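Adhesion and penetration protein autotransporter (Haemophilus influenzae, PDB 3SYJ) promotes bacterial adherence to and invasion of host cells by directly binding a host cell structure, and is probably also a serine protease. Local coordinates at residues E261-E264 with R265-T269; I329-P332 with R333-N336; I356-A360 with G361-F365; H385-E388 with N389-V392. All coordinates share one frame; numbering follows the deposited sequence.

Interaction 1. Residues E261-E264 with R265-T269; sequences EIFE and RDLHT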
loop_
_atom_site.group_PDB
_atom_site.type_symbol
_atom_site.label_atom_id
_atom_site.label_comp_id
_atom_site.label_asym_id
_atom_site.label_seq_id
_atom_site.Cartn_x
_atom_site.Cartn_y
_atom_site.Cartn_z
ATOM N N GLU A 261 50.234 55.563 -11.779
ATOM C CA GLU A 261 51.628 55.840 -12.107
ATOM C C GLU A 261 52.571 54.784 -11.532
ATOM O O GLU A 261 53.547 54.404 -12.173
ATOM C CB GLU A 261 52.036 57.231 -11.634
ATOM C CG GLU A 261 51.365 58.354 -12.401
ATOM C CD GLU A 261 51.677 59.713 -11.816
ATOM O OE1 GLU A 261 52.604 59.798 -10.985
ATOM O OE2 GLU A 261 50.994 60.694 -12.184
ATOM N N ILE A 262 52.281 54.319 -10.320
ATOM C CA ILE A 262 53.099 53.293 -9.686
ATOM C C ILE A 262 52.952 51.993 -10.460
ATOM O O ILE A 262 53.924 51.307 -10.741
ATOM C CB ILE A 262 52.658 53.031 -8.225
ATOM C CG1 ILE A 262 52.755 54.304 -7.381
ATOM C CG2 ILE A 262 53.466 51.888 -7.611
ATOM C CD1 ILE A 262 54.063 55.037 -7.519
ATOM N N PHE A 263 51.717 51.663 -10.807
ATOM C CA PHE A 263 51.430 50.388 -11.432
ATOM C C PHE A 263 52.104 50.272 -12.791
ATOM O O PHE A 263 52.740 49.261 -13.083
ATOM C CB PHE A 263 49.924 50.198 -11.569
ATOM C CG PHE A 263 49.515 48.793 -11.929
ATOM C CD1 PHE A 263 49.403 47.818 -10.951
ATOM C CD2 PHE A 263 49.224 48.455 -13.240
ATOM C CE1 PHE A 263 49.016 46.533 -11.273
ATOM C CE2 PHE A 263 48.837 47.169 -13.567
ATOM C CZ PHE A 263 48.732 46.208 -12.582
ATOM N N GLU A 264 51.959 51.304 -13.617
ATOM C CA GLU A 264 52.510 51.303 -14.974
ATOM C C GLU A 264 54.033 51.299 -14.965
ATOM O O GLU A 264 54.670 50.866 -15.927
ATOM C CB GLU A 264 51.979 52.493 -15.777
ATOM C CG GLU A 264 50.533 52.307 -16.238
ATOM C CD GLU A 264 49.837 53.613 -16.597
ATOM O OE1 GLU A 264 50.401 54.698 -16.317
ATOM O OE2 GLU A 264 48.717 53.553 -17.156
ATOM N N ARG A 265 54.612 51.777 -13.871
ATOM C CA ARG A 265 56.053 51.735 -13.680
ATOM C C ARG A 265 56.555 50.292 -13.517
ATOM O O ARG A 265 57.675 49.966 -13.906
ATOM C CB ARG A 265 56.417 52.578 -12.458
ATOM C CG ARG A 265 57.895 52.696 -12.146
ATOM C CD ARG A 265 58.099 53.649 -10.962
ATOM N NE ARG A 265 57.431 54.932 -11.188
ATOM C CZ ARG A 265 56.945 55.713 -10.225
ATOM N NH1 ARG A 265 57.042 55.348 -8.951
ATOM N NH2 ARG A 265 56.348 56.858 -10.537
ATOM N N ASP A 266 55.718 49.432 -12.948
ATOM C CA ASP A 266 56.097 48.048 -12.682
ATOM C C ASP A 266 55.600 47.080 -13.755
ATOM O O ASP A 266 56.087 45.959 -13.859
ATOM C CB ASP A 266 55.571 47.610 -11.313
ATOM C CG ASP A 266 56.167 48.416 -10.167
ATOM O OD1 ASP A 266 57.404 48.626 -10.175
ATOM O OD2 ASP A 266 55.398 48.830 -9.257
ATOM N N LEU A 267 54.623 47.506 -14.545
ATOM C CA LEU A 267 54.062 46.661 -15.594
ATOM C C LEU A 267 53.928 47.469 -16.872
ATOM O O LEU A 267 52.913 48.134 -17.091
ATOM C CB LEU A 267 52.699 46.099 -15.168
ATOM C CG LEU A 267 51.881 45.271 -16.172
ATOM C CD1 LEU A 267 52.778 44.437 -17.078
ATOM C CD2 LEU A 267 50.839 44.382 -15.468
ATOM N N HIS A 268 54.958 47.403 -17.712
ATOM C CA HIS A 268 55.038 48.227 -18.914
ATOM C C HIS A 268 55.430 47.424 -20.162
ATOM O O HIS A 268 55.460 47.957 -21.270
ATOM C CB HIS A 268 56.036 49.370 -18.693
ATOM C CG HIS A 268 57.416 48.904 -18.341
ATOM N ND1 HIS A 268 57.745 48.428 -17.089
ATOM C CD2 HIS A 268 58.551 48.834 -19.080
ATOM C CE1 HIS A 268 59.023 48.087 -17.070
ATOM N NE2 HIS A 268 59.534 48.324 -18.266
ATOM N N THR A 269 55.732 46.147 -19.983
ATOM C CA THR A 269 56.135 45.310 -21.103
ATOM C C THR A 269 54.998 44.375 -21.517
ATOM O O THR A 269 54.661 43.439 -20.787
ATOM C CB THR A 269 57.409 44.488 -20.770
ATOM O OG1 THR A 269 58.516 45.371 -20.553
ATOM C CG2 THR A 269 57.754 43.543 -21.902
HETATM O O HOH W 1 54.817 58.923 -9.692
#

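Interaction 2. Residues I329-P332 with R333-N336; sequences IYSP and RLNN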
loop_
_atom_site.group_PDB
_atom_site.type_symbol
_atom_site.label_atom_id
_atom_site.label_comp_id
_atom_site.label_asym_id
_atom_site.label_seq_id
_atom_site.Cartn_x
_atom_site.Cartn_y
_atom_site.Cartn_z
ATOM N N ILE A 329 61.723 50.312 5.384
ATOM C CA ILE A 329 62.368 49.222 4.741
ATOM C C ILE A 329 61.716 48.814 3.430
ATOM O O ILE A 329 60.534 48.669 3.359
ATOM C CB ILE A 329 62.455 48.068 5.678
ATOM C CG1 ILE A 329 63.524 48.356 6.721
ATOM C CG2 ILE A 329 62.747 46.845 4.924
ATOM C CD1 ILE A 329 63.315 47.681 7.981
ATOM N N TYR A 330 62.513 48.639 2.393
ATOM C CA TYR A 330 62.046 48.010 1.160
ATOM C C TYR A 330 63.036 46.989 0.617
ATOM O O TYR A 330 64.031 46.731 1.245
ATOM C CB TYR A 330 61.639 49.046 0.127
ATOM C CG TYR A 330 62.736 49.572 -0.697
ATOM C CD1 TYR A 330 62.700 49.491 -2.059
ATOM C CD2 TYR A 330 63.827 50.169 -0.121
ATOM C CE1 TYR A 330 63.710 49.986 -2.797
ATOM C CE2 TYR A 330 64.813 50.643 -0.851
ATOM C CZ TYR A 330 64.761 50.556 -2.188
ATOM O OH TYR A 330 65.757 51.060 -2.910
ATOM N N SER A 331 62.735 46.383 -0.535
ATOM C CA SER A 331 63.592 45.337 -1.074
ATOM C C SER A 331 64.045 45.680 -2.488
ATOM O O SER A 331 63.378 45.334 -3.462
ATOM C CB SER A 331 62.850 44.005 -1.075
ATOM O OG SER A 331 63.715 42.949 -1.460
ATOM N N PRO A 332 65.188 46.365 -2.608
ATOM C CA PRO A 332 65.685 46.776 -3.928
ATOM C C PRO A 332 65.899 45.560 -4.826
ATOM O O PRO A 332 65.724 45.645 -6.041
ATOM C CB PRO A 332 67.039 47.430 -3.616
ATOM C CG PRO A 332 67.025 47.706 -2.153
ATOM C CD PRO A 332 66.135 46.681 -1.527
ATOM N N ARG A 333 66.278 44.441 -4.214
ATOM C CA ARG A 333 66.552 43.195 -4.927
ATOM C C ARG A 333 65.301 42.597 -5.573
ATOM O O ARG A 333 65.332 42.175 -6.724
ATOM C CB ARG A 333 67.177 42.177 -3.974
ATOM C CG ARG A 333 67.277 40.765 -4.533
ATOM C CD ARG A 333 67.896 39.819 -3.510
ATOM N NE ARG A 333 69.245 40.249 -3.141
ATOM C CZ ARG A 333 70.007 39.654 -2.228
ATOM N NH1 ARG A 333 69.560 38.591 -1.574
ATOM N NH2 ARG A 333 71.221 40.129 -1.966
ATOM N N LEU A 334 64.204 42.553 -4.824
ATOM C CA LEU A 334 62.971 41.971 -5.331
ATOM C C LEU A 334 62.200 42.971 -6.184
ATOM O O LEU A 334 61.625 42.604 -7.207
ATOM C CB LEU A 334 62.100 41.457 -4.184
ATOM C CG LEU A 334 62.706 40.338 -3.333
ATOM C CD1 LEU A 334 61.786 39.969 -2.183
ATOM C CD2 LEU A 334 63.003 39.112 -4.167
ATOM N N ASN A 335 62.195 44.235 -5.770
ATOM C CA ASN A 335 61.426 45.247 -6.485
ATOM C C ASN A 335 61.973 45.512 -7.872
ATOM O O ASN A 335 61.306 46.148 -8.694
ATOM C CB ASN A 335 61.366 46.569 -5.718
ATOM C CG ASN A 335 60.568 47.629 -6.463
ATOM O OD1 ASN A 335 59.364 47.475 -6.689
ATOM N ND2 ASN A 335 61.240 48.700 -6.866
ATOM N N ASN A 336 63.191 45.044 -8.126
ATOM C CA ASN A 336 63.822 45.267 -9.425
ATOM C C ASN A 336 63.073 44.573 -10.560
ATOM O O ASN A 336 63.062 45.052 -11.693
ATOM C CB ASN A 336 65.294 44.833 -9.416
ATOM C CG ASN A 336 66.077 45.419 -10.577
ATOM O OD1 ASN A 336 66.511 44.695 -11.478
ATOM N ND2 ASN A 336 66.240 46.742 -10.577
#

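Interaction 3. Residues I356-A360 with G361-F365; sequences INQGA and GGLYF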
loop_
_atom_site.group_PDB
_atom_site.type_symbol
_atom_site.label_atom_id
_atom_site.label_comp_id
_atom_site.label_asym_id
_atom_site.label_seq_id
_atom_site.Cartn_x
_atom_site.Cartn_y
_atom_site.Cartn_z
ATOM N N ILE A 356 64.495 31.576 -14.223
ATOM C CA ILE A 356 64.020 32.944 -14.097
ATOM C C ILE A 356 63.557 33.253 -12.681
ATOM O O ILE A 356 62.693 32.568 -12.126
ATOM C CB ILE A 356 62.876 33.237 -15.075
ATOM C CG1 ILE A 356 63.388 33.171 -16.515
ATOM C CG2 ILE A 356 62.262 34.606 -14.776
ATOM C CD1 ILE A 356 64.299 34.321 -16.887
ATOM N N ASN A 357 64.131 34.283 -12.092
ATOM C CA ASN A 357 63.681 34.881 -10.862
ATOM C C ASN A 357 63.279 36.321 -11.104
ATOM O O ASN A 357 64.080 37.207 -11.186
ATOM C CB ASN A 357 64.748 34.783 -9.780
ATOM C CG ASN A 357 64.271 35.239 -8.426
ATOM O OD1 ASN A 357 63.202 35.751 -8.257
ATOM N ND2 ASN A 357 65.077 35.011 -7.462
ATOM N N GLN A 358 61.985 36.486 -11.239
ATOM C CA GLN A 358 61.352 37.738 -11.502
ATOM C C GLN A 358 61.262 38.677 -10.278
ATOM O O GLN A 358 60.909 39.806 -10.389
ATOM C CB GLN A 358 59.985 37.436 -12.086
ATOM C CG GLN A 358 59.674 38.129 -13.369
ATOM C CD GLN A 358 58.363 37.728 -13.985
ATOM O OE1 GLN A 358 57.940 36.618 -13.881
ATOM N NE2 GLN A 358 57.751 38.632 -14.624
ATOM N N GLY A 359 61.608 38.174 -9.119
ATOM C CA GLY A 359 61.458 38.917 -7.908
ATOM C C GLY A 359 60.024 39.250 -7.613
ATOM O O GLY A 359 59.234 38.373 -7.434
ATOM N N ALA A 360 59.697 40.532 -7.594
ATOM C CA ALA A 360 58.316 40.939 -7.315
ATOM C C ALA A 360 57.486 41.080 -8.590
ATOM O O ALA A 360 56.280 41.358 -8.539
ATOM C CB ALA A 360 58.288 42.238 -6.524
ATOM N N GLY A 361 58.137 40.901 -9.735
ATOM C CA GLY A 361 57.433 40.897 -11.003
ATOM C C GLY A 361 56.618 39.622 -11.122
ATOM O O GLY A 361 57.051 38.556 -10.673
ATOM N N GLY A 362 55.434 39.733 -11.718
ATOM C CA GLY A 362 54.562 38.589 -11.921
ATOM C C GLY A 362 54.246 38.358 -13.387
ATOM O O GLY A 362 54.803 39.032 -14.261
ATOM N N LEU A 363 53.352 37.410 -13.657
ATOM C CA LEU A 363 52.962 37.076 -15.027
ATOM C C LEU A 363 51.452 37.159 -15.261
ATOM O O LEU A 363 50.661 36.568 -14.529
ATOM C CB LEU A 363 53.431 35.665 -15.380
ATOM C CG LEU A 363 54.918 35.321 -15.360
ATOM C CD1 LEU A 363 55.066 33.814 -15.313
ATOM C CD2 LEU A 363 55.606 35.901 -16.586
ATOM N N TYR A 364 51.062 37.891 -16.298
ATOM C CA TYR A 364 49.674 37.917 -16.749
ATOM C C TYR A 364 49.569 37.221 -18.094
ATOM O O TYR A 364 50.362 37.488 -18.999
ATOM C CB TYR A 364 49.169 39.357 -16.877
ATOM C CG TYR A 364 48.879 40.029 -15.553
ATOM C CD1 TYR A 364 49.909 40.422 -14.711
ATOM C CD2 TYR A 364 47.576 40.271 -15.147
ATOM C CE1 TYR A 364 49.649 41.037 -13.494
ATOM C CE2 TYR A 364 47.307 40.884 -13.935
ATOM C CZ TYR A 364 48.348 41.263 -13.113
ATOM O OH TYR A 364 48.080 41.875 -11.910
ATOM N N PHE A 365 48.602 36.320 -18.226
ATOM C CA PHE A 365 48.367 35.661 -19.506
ATOM C C PHE A 365 46.955 35.944 -20.008
ATOM O O PHE A 365 45.974 35.699 -19.304
ATOM C CB PHE A 365 48.624 34.154 -19.414
ATOM C CG PHE A 365 50.076 33.791 -19.202
ATOM C CD1 PHE A 365 50.949 33.698 -20.279
ATOM C CD2 PHE A 365 50.567 33.541 -17.927
ATOM C CE1 PHE A 365 52.288 33.361 -20.089
ATOM C CE2 PHE A 365 51.906 33.205 -17.729
ATOM C CZ PHE A 365 52.766 33.113 -18.817
#

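Interaction 4. Residues H385-E388 with N389-V392; sequences HVSE and NSTV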
loop_
_atom_site.group_PDB
_atom_site.type_symbol
_atom_site.label_atom_id
_atom_site.label_comp_id
_atom_site.label_asym_id
_atom_site.label_seq_id
_atom_site.Cartn_x
_atom_site.Cartn_y
_atom_site.Cartn_z
ATOM N N HIS A 385 48.665 35.275 -13.308
ATOM C CA HIS A 385 47.275 35.648 -13.529
ATOM C C HIS A 385 46.827 35.171 -14.910
ATOM O O HIS A 385 47.355 35.611 -15.930
ATOM C CB HIS A 385 47.099 37.164 -13.394
ATOM C CG HIS A 385 45.683 37.629 -13.551
ATOM N ND1 HIS A 385 45.035 37.642 -14.768
ATOM C CD2 HIS A 385 44.792 38.101 -12.644
ATOM C CE1 HIS A 385 43.805 38.100 -14.604
ATOM N NE2 HIS A 385 43.634 38.388 -13.325
ATOM N N VAL A 386 45.864 34.258 -14.935
ATOM C CA VAL A 386 45.344 33.730 -16.183
ATOM C C VAL A 386 43.925 34.230 -16.408
ATOM O O VAL A 386 43.051 34.042 -15.555
ATOM C CB VAL A 386 45.343 32.185 -16.182
ATOM C CG1 VAL A 386 44.857 31.651 -17.519
ATOM C CG2 VAL A 386 46.731 31.637 -15.843
ATOM N N SER A 387 43.712 34.855 -17.567
ATOM C CA SER A 387 42.432 35.471 -17.932
ATOM C C SER A 387 41.302 34.467 -17.987
ATOM O O SER A 387 41.531 33.265 -18.147
ATOM C CB SER A 387 42.520 36.106 -19.323
ATOM O OG SER A 387 43.550 37.070 -19.397
ATOM N N GLU A 388 40.078 34.977 -17.904
ATOM C CA GLU A 388 38.896 34.153 -18.087
ATOM C C GLU A 388 38.946 33.466 -19.447
ATOM O O GLU A 388 39.301 34.087 -20.447
ATOM C CB GLU A 388 37.627 34.999 -17.992
ATOM C CG GLU A 388 36.368 34.165 -17.848
ATOM C CD GLU A 388 35.120 34.997 -17.615
ATOM O OE1 GLU A 388 35.205 36.245 -17.646
ATOM O OE2 GLU A 388 34.047 34.391 -17.405
ATOM N N ASN A 389 38.584 32.189 -19.478
ATOM C CA ASN A 389 38.535 31.431 -20.727
ATOM C C ASN A 389 39.904 31.142 -21.348
ATOM O O ASN A 389 39.988 30.655 -22.464
ATOM C CB ASN A 389 37.641 32.144 -21.746
ATOM C CG ASN A 389 36.213 32.295 -21.263
ATOM O OD1 ASN A 389 35.594 33.338 -21.456
ATOM N ND2 ASN A 389 35.685 31.254 -20.628
ATOM N N SER A 390 40.974 31.443 -20.627
ATOM C CA SER A 390 42.311 31.188 -21.131
ATOM C C SER A 390 42.896 29.987 -20.422
ATOM O O SER A 390 42.612 29.763 -19.248
ATOM C CB SER A 390 43.207 32.401 -20.911
ATOM O OG SER A 390 42.710 33.523 -21.612
ATOM N N THR A 391 43.694 29.201 -21.136
ATOM C CA THR A 391 44.389 28.084 -20.518
ATOM C C THR A 391 45.887 28.232 -20.729
ATOM O O THR A 391 46.356 28.467 -21.848
ATOM C CB THR A 391 43.915 26.708 -21.062
ATOM O OG1 THR A 391 42.519 26.520 -20.786
ATOM C CG2 THR A 391 44.699 25.579 -20.411
ATOM N N VAL A 392 46.637 28.114 -19.643
ATOM C CA VAL A 392 48.080 28.196 -19.719
ATOM C C VAL A 392 48.666 26.859 -19.312
ATOM O O VAL A 392 48.593 26.471 -18.150
ATOM C CB VAL A 392 48.654 29.330 -18.836
ATOM C CG1 VAL A 392 50.176 29.263 -18.809
ATOM C CG2 VAL A 392 48.206 30.683 -19.353
#

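Interaction 1. Residues E261-E264 with R265-T269
The last part of helix 256-266 brings Ile262 and Phe263 against Arg265, Asp266 and Leu267. Strand 269-272, the first strand of a parallel sheet of the beta-helix, follows after Leu267 and His268. Phe263 O accepts two backbone bonds. Leu267 N lies 3.0 Å from Phe263 O, in the carbonyl plane. Asp266 N is also 3.0 Å from Phe263 O, but sits 60° out of that plane. Arg265 N makes weak bonds to both Glu261 O and Ile262 O.

The Phe263 and Leu267 side chains lie side by side, pointing the same way, with CE2 of Phe263 3.9 Å from CD2 of Leu267. Asp266 OD2 is 3.2 Å from Ile262 O. Both are acceptors, and the carboxylate is hydrogen-bonded by Tyr67 instead.

The outer side is polar. The Arg265 chain bends at chi3 (-53°), which turns its guanidinium back along the helix, one face over Glu261 O. Arg265 NH1 meets Ile262 CD1 at 3.3 Å. Glu261 OE1 stays 4.8 Å from Arg265 NH2. A water in the guanidinium plane bridges them, accepting from Arg265 NH2 at 2.7 Å and donating to Glu261 OE1.

Interaction 2. Residues I329-P332 with R333-N336
Ser331 and Leu334 meet through a weak hydrogen bond and close contact of the serine hydroxyl with the leucine side chain. Asn335 N donates to Ser331 O at 2.8 Å, with an N-H...O angle of 165°, and lies nearly along the C=O axis. Leu334 N donates to Ser331 OG at 3.4 Å, the weak bond. Asn336 N reaches Pro332 O at 3.3 Å, also weakly and with a bent approach.

The second of these bonds defines the motif. Ser331 is the N-cap of the short helix 332-335, and Pro332 is its first residue. The serine OG stands anti to its own backbone N (chi1 -174°), beside the carbonyl carbon, and this aims it at the amide of Leu334. The same OG is hydrogen-bonded to Leu313 O. This buried hydroxyl is thus held between the helix start and the chain before it.

Leu334 packs against the hydroxyl. Leu334 CG lies 3.4 Å from Ser331 OG, and Leu334 CD1 is 3.6 Å from it. Asn335 CB sits 3.3 Å from the backbone Ser331 O. One face of the Tyr330 ring has Pro332 N above it, towards the rim.

Arg333 and Asn335 bond to other parts of the chain. The end of the Arg333 side chain leads away from 329-332, and its NE is hydrogen-bonded to Leu311 O. Asn335 OD1 accepts from Arg120 NH1. Ser331 and Leu334 both touch Val99 of strand 96-100, and strand 329-330 pairs antiparallel with strand 315-316.

Interaction 3. Residues I356-A360 with G361-F365
Gln358 and Gly361 form the tight part of this contact. Gly361 N donates to Gln358 O at 3.1 Å (N-H...O angle 152°), from well above the carbonyl plane. The Gln358 side chain lies alongside Gly361, with CB 3.4 Å from Gly361 O. Its chi1 of -128° is not a staggered value. Beyond CG the chain is extended, which carries the amide to Gly362. There Gln358 NE2 makes a weak bond to Gly362 O at 3.0 Å.

The bend is a type II' beta turn from Gln358 to Gly361. Gly359 holds its second position with a positive phi of 63°. The turn links strand 356-357 to strand 363-366 at a corner of the beta-helix. An Asx turn leads into it, as Gly359 N donates to Asn357 OD1 at 3.0 Å.

The far end is looser. Across the contact Gln358 OE1 touches Leu363 without a bond, CG at 3.6 Å, and the two side chains cross at a slant. This buried amide bonds more strongly elsewhere: Gln358 OE1 accepts from Trp379 NE1, and Gln358 NE2 donates to Glu338 O. Towards the outer ends, Asn357 and Tyr364 are partly exposed and do not touch across the contact; Gln358 to Leu363 are buried.

Interaction 4. Residues H385-E388 with N389-V392
Glu388 and Asn389 lie side by side at the head of a turn, pointing the same way. The carboxylate and amide planes are only 23° apart. Asn389 OD1 is 3.8 Å from Glu388 CG, so the neighbours touch without a bond between their polar ends. Both are exposed. They are the two central residues of a type II beta turn from Ser387 to Ser390, and Asn389 takes the positive phi (69°) of its third position. Ser390 N donates to Ser387 O at 3.1 Å across the turn, though the place of that oxygen is less sure.

Val386 does the packing on the inner side. Its CG1 is anti to the backbone N (chi1 -177°) and leans over Ser390, 3.4 Å from Ser390 O and 3.8 Å from Ser390 CB. Val392 CG2 packs against both branches, 3.9 Å from Val386 CG2.

The turn is tied to the coil before it: Ser387 OG is hydrogen-bonded to Phe365 O, and Ser390 OG to Gly367 N. It joins two faces of the beta-helix, each made of parallel strands. Strand 384-386 lies between strands 363-366 and 403-407, and strand 391-394 between strands 369-373 and 411-414.

Interaction 3 is buried throughout, while interactions 1, 2 and 4 are mixed. Interaction 1 lies in the last part of helix 256-266 and interaction 2 starts a helix; both rely on backbone bonds, several weak. Interactions 3 and 4 are beta turns, one built on glycine and a glutamine amide, the other polar outside with valines inside. These two hold neighbouring strands of one parallel sheet, 363-366 and 384-386, with probable bonds from His385 N to Leu363 O and from Phe365 N to His385 O. Interaction 3 also touches the other two: Leu334 O probably accepts from Ala360 N, and Leu267 packs on Tyr364. Interactions 1 and 2 touch more lightly, Asp266 beside Asn335.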